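PDB 4Y9V: particle-associated lyase from Acinetobacter bacteriophage AP22, which binds the capsular polysaccharide of Acinetobacter baumannii as the phage tailspike and probably cleaves it by a lyase reaction. Local coordinates for residues F96-V99 and V105-F108. Residues are numbered along the deposited sequence; the frame is centred on the assembly and turned at random. Where two conformers were deposited one is given.
Sequences FEFV and VFNF
F98 and F106 meet inside the N-terminal part of a right-handed parallel beta-helix, the pectin lyase-like fold of this trimeric tailspike. Residues 96-99 and 105-108 run on two different faces of the helix, and each directs one phenylalanine into the core between them. The backbones stay well separated, with F98 CA and F106 CA 12.3 Å apart, and no hydrogen bond joins the two segments; the two rings alone span the gap. CE1 of F98 meets CZ of F106 at 4.0 Å, a meta carbon of one ring against the para carbon of the other. Their planes are inclined at 52° and their centroids lie 5.8 Å apart, too tilted for a parallel stack and short of the perpendicular setting of a T-shaped pair. A chi1 near -60° in both residues (-76° in F98, -59° in F106) turns CG away from the residue's own carbonyl carbon and carries each ring inward to the other. The area shared by the segments is small, about 60 Å², and each ring has further apolar neighbours. F98 packs on V79, F211 and F213 of the adjoining parallel strands, while F106 rests on L216 and V86 and its ring also meets that of F114. The contact thus joins two patches of an apolar core rich in phenylalanine. The ring of F108, on the same strand as F106, meets that of F114 edge-to-face. Within 96-99, F96 covers one face of the F98 ring: CE1 of F96 sits 3.6 Å above the plane of the F98 ring, over its centre, while CD2 of F98 lies in the plane of the F96 ring, at its edge.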
ATOM      1  N   PHE A  96      12.127  -0.471  33.992  1.00  5.74           N
ATOM      2  CA  PHE A  96      13.436   0.151  34.068  1.00  5.89           C
ATOM      3  C   PHE A  96      13.626   0.997  32.833  1.00  5.22           C
ATOM      4  O   PHE A  96      13.255   0.552  31.754  1.00  6.10           O
ATOM      5  CB  PHE A  96      14.521  -0.942  34.151  1.00  6.51           C
ATOM      6  CG  PHE A  96      15.873  -0.412  34.541  1.00  6.96           C
ATOM      7  CD1 PHE A  96      16.785   0.015  33.599  1.00  6.38           C
ATOM      8  CD2 PHE A  96      16.203  -0.344  35.881  1.00 12.79           C
ATOM      9  CE1 PHE A  96      18.049   0.509  33.996  1.00  7.17           C
ATOM     10  CE2 PHE A  96      17.433   0.133  36.255  1.00 15.91           C
ATOM     11  CZ  PHE A  96      18.355   0.574  35.339  1.00 10.55           C
ATOM     12  N   GLU A  97      14.255   2.152  32.982  1.00  5.38           N
ATOM     13  CA  GLU A  97      14.546   3.040  31.865  1.00  5.20           C
ATOM     14  C   GLU A  97      16.011   3.469  31.883  1.00  5.18           C
ATOM     15  O   GLU A  97      16.473   3.998  32.904  1.00  6.24           O
ATOM     16  CB  GLU A  97      13.651   4.274  31.913  1.00  5.61           C
ATOM     17  CG  GLU A  97      13.954   5.276  30.801  1.00  6.03           C
ATOM     18  CD  GLU A  97      13.022   6.454  30.683  1.00  7.91           C
ATOM     19  OE1 GLU A  97      12.136   6.621  31.557  1.00 10.74           O
ATOM     20  OE2 GLU A  97      13.164   7.225  29.687  1.00 10.06           O
ATOM     21  N   PHE A  98      16.701   3.254  30.776  1.00  4.94           N
ATOM     22  CA  PHE A  98      18.016   3.834  30.557  1.00  5.17           C
ATOM     23  C   PHE A  98      17.899   5.156  29.796  1.00  4.85           C
ATOM     24  O   PHE A  98      17.162   5.264  28.808  1.00  5.59           O
ATOM     25  CB  PHE A  98      18.889   2.935  29.655  1.00  5.45           C
ATOM     26  CG  PHE A  98      19.453   1.725  30.345  1.00  5.43           C
ATOM     27  CD1 PHE A  98      20.661   1.823  31.059  1.00  5.73           C
ATOM     28  CD2 PHE A  98      18.849   0.459  30.279  1.00  6.14           C
ATOM     29  CE1 PHE A  98      21.231   0.711  31.629  1.00  6.28           C
ATOM     30  CE2 PHE A  98      19.434  -0.648  30.868  1.00  7.00           C
ATOM     31  CZ  PHE A  98      20.630  -0.526  31.538  1.00  6.62           C
ATOM     32  N   VAL A  99      18.732   6.126  30.207  1.00  5.13           N
ATOM     33  CA  VAL A  99      19.004   7.332  29.443  1.00  5.38           C
ATOM     34  C   VAL A  99      20.520   7.349  29.228  1.00  5.47           C
ATOM     35  O   VAL A  99      21.294   7.776  30.084  1.00  5.84           O
ATOM     36  CB  VAL A  99      18.518   8.617  30.109  1.00  6.39           C
ATOM     37  CG1 VAL A  99      18.725   9.784  29.148  1.00  7.46           C
ATOM     38  CG2 VAL A  99      17.090   8.511  30.547  1.00  8.46           C
ATOM     39  N   VAL A 105      28.507   1.991  25.533  1.00  5.34           N
ATOM     40  CA  VAL A 105      28.534   0.659  24.944  1.00  5.50           C
ATOM     41  C   VAL A 105      28.628  -0.340  26.097  1.00  5.40           C
ATOM     42  O   VAL A 105      29.504  -0.182  26.977  1.00  6.76           O
ATOM     43  CB  VAL A 105      29.696   0.478  23.958  1.00  6.50           C
ATOM     44  CG1 VAL A 105      29.790  -0.937  23.458  1.00  7.66           C
ATOM     45  CG2 VAL A 105      29.519   1.448  22.798  1.00  7.50           C
ATOM     46  N   PHE A 106      27.800  -1.372  26.077  1.00  5.12           N
ATOM     47  CA  PHE A 106      27.912  -2.474  27.029  1.00  5.17           C
ATOM     48  C   PHE A 106      28.589  -3.649  26.306  1.00  5.28           C
ATOM     49  O   PHE A 106      28.067  -4.151  25.328  1.00  5.78           O
ATOM     50  CB  PHE A 106      26.548  -2.879  27.605  1.00  5.55           C
ATOM     51  CG  PHE A 106      25.892  -1.717  28.318  1.00  5.45           C
ATOM     52  CD1 PHE A 106      26.390  -1.239  29.514  1.00  6.51           C
ATOM     53  CD2 PHE A 106      24.780  -1.088  27.798  1.00  7.60           C
ATOM     54  CE1 PHE A 106      25.803  -0.156  30.146  1.00  6.73           C
ATOM     55  CE2 PHE A 106      24.214  -0.005  28.436  1.00  8.71           C
ATOM     56  CZ  PHE A 106      24.718   0.458  29.626  1.00  6.68           C
ATOM     57  N   ASN A 107      29.782  -4.009  26.791  0.65  5.36           N
ATOM     58  CA  ASN A 107      30.557  -5.090  26.188  0.65  5.42           C
ATOM     59  C   ASN A 107      30.323  -6.359  27.009  0.65  5.13           C
ATOM     60  O   ASN A 107      30.860  -6.486  28.127  0.65  5.65           O
ATOM     61  CB  ASN A 107      32.048  -4.716  26.091  0.65  6.09           C
ATOM     62  CG  ASN A 107      32.774  -5.715  25.211  0.65  6.54           C
ATOM     63  OD1 ASN A 107      32.426  -6.884  25.148  0.65  6.70           O
ATOM     64  ND2 ASN A 107      33.794  -5.207  24.554  0.65  9.18           N
ATOM     65  N   PHE A 108      29.509  -7.221  26.466  1.00  5.36           N
ATOM     66  CA  PHE A 108      29.092  -8.485  27.059  1.00  5.38           C
ATOM     67  C   PHE A 108      30.112  -9.603  26.851  1.00  5.65           C
ATOM     68  O   PHE A 108      29.947 -10.690  27.434  1.00  6.22           O
ATOM     69  CB  PHE A 108      27.770  -8.918  26.424  1.00  5.67           C
ATOM     70  CG  PHE A 108      26.600  -7.992  26.688  1.00  5.40           C
ATOM     71  CD1 PHE A 108      26.336  -7.498  27.959  1.00  5.88           C
ATOM     72  CD2 PHE A 108      25.740  -7.640  25.655  1.00  5.73           C
ATOM     73  CE1 PHE A 108      25.239  -6.677  28.185  1.00  5.80           C
ATOM     74  CE2 PHE A 108      24.644  -6.855  25.886  1.00  6.08           C
ATOM     75  CZ  PHE A 108      24.393  -6.342  27.141  1.00  5.93           C
TER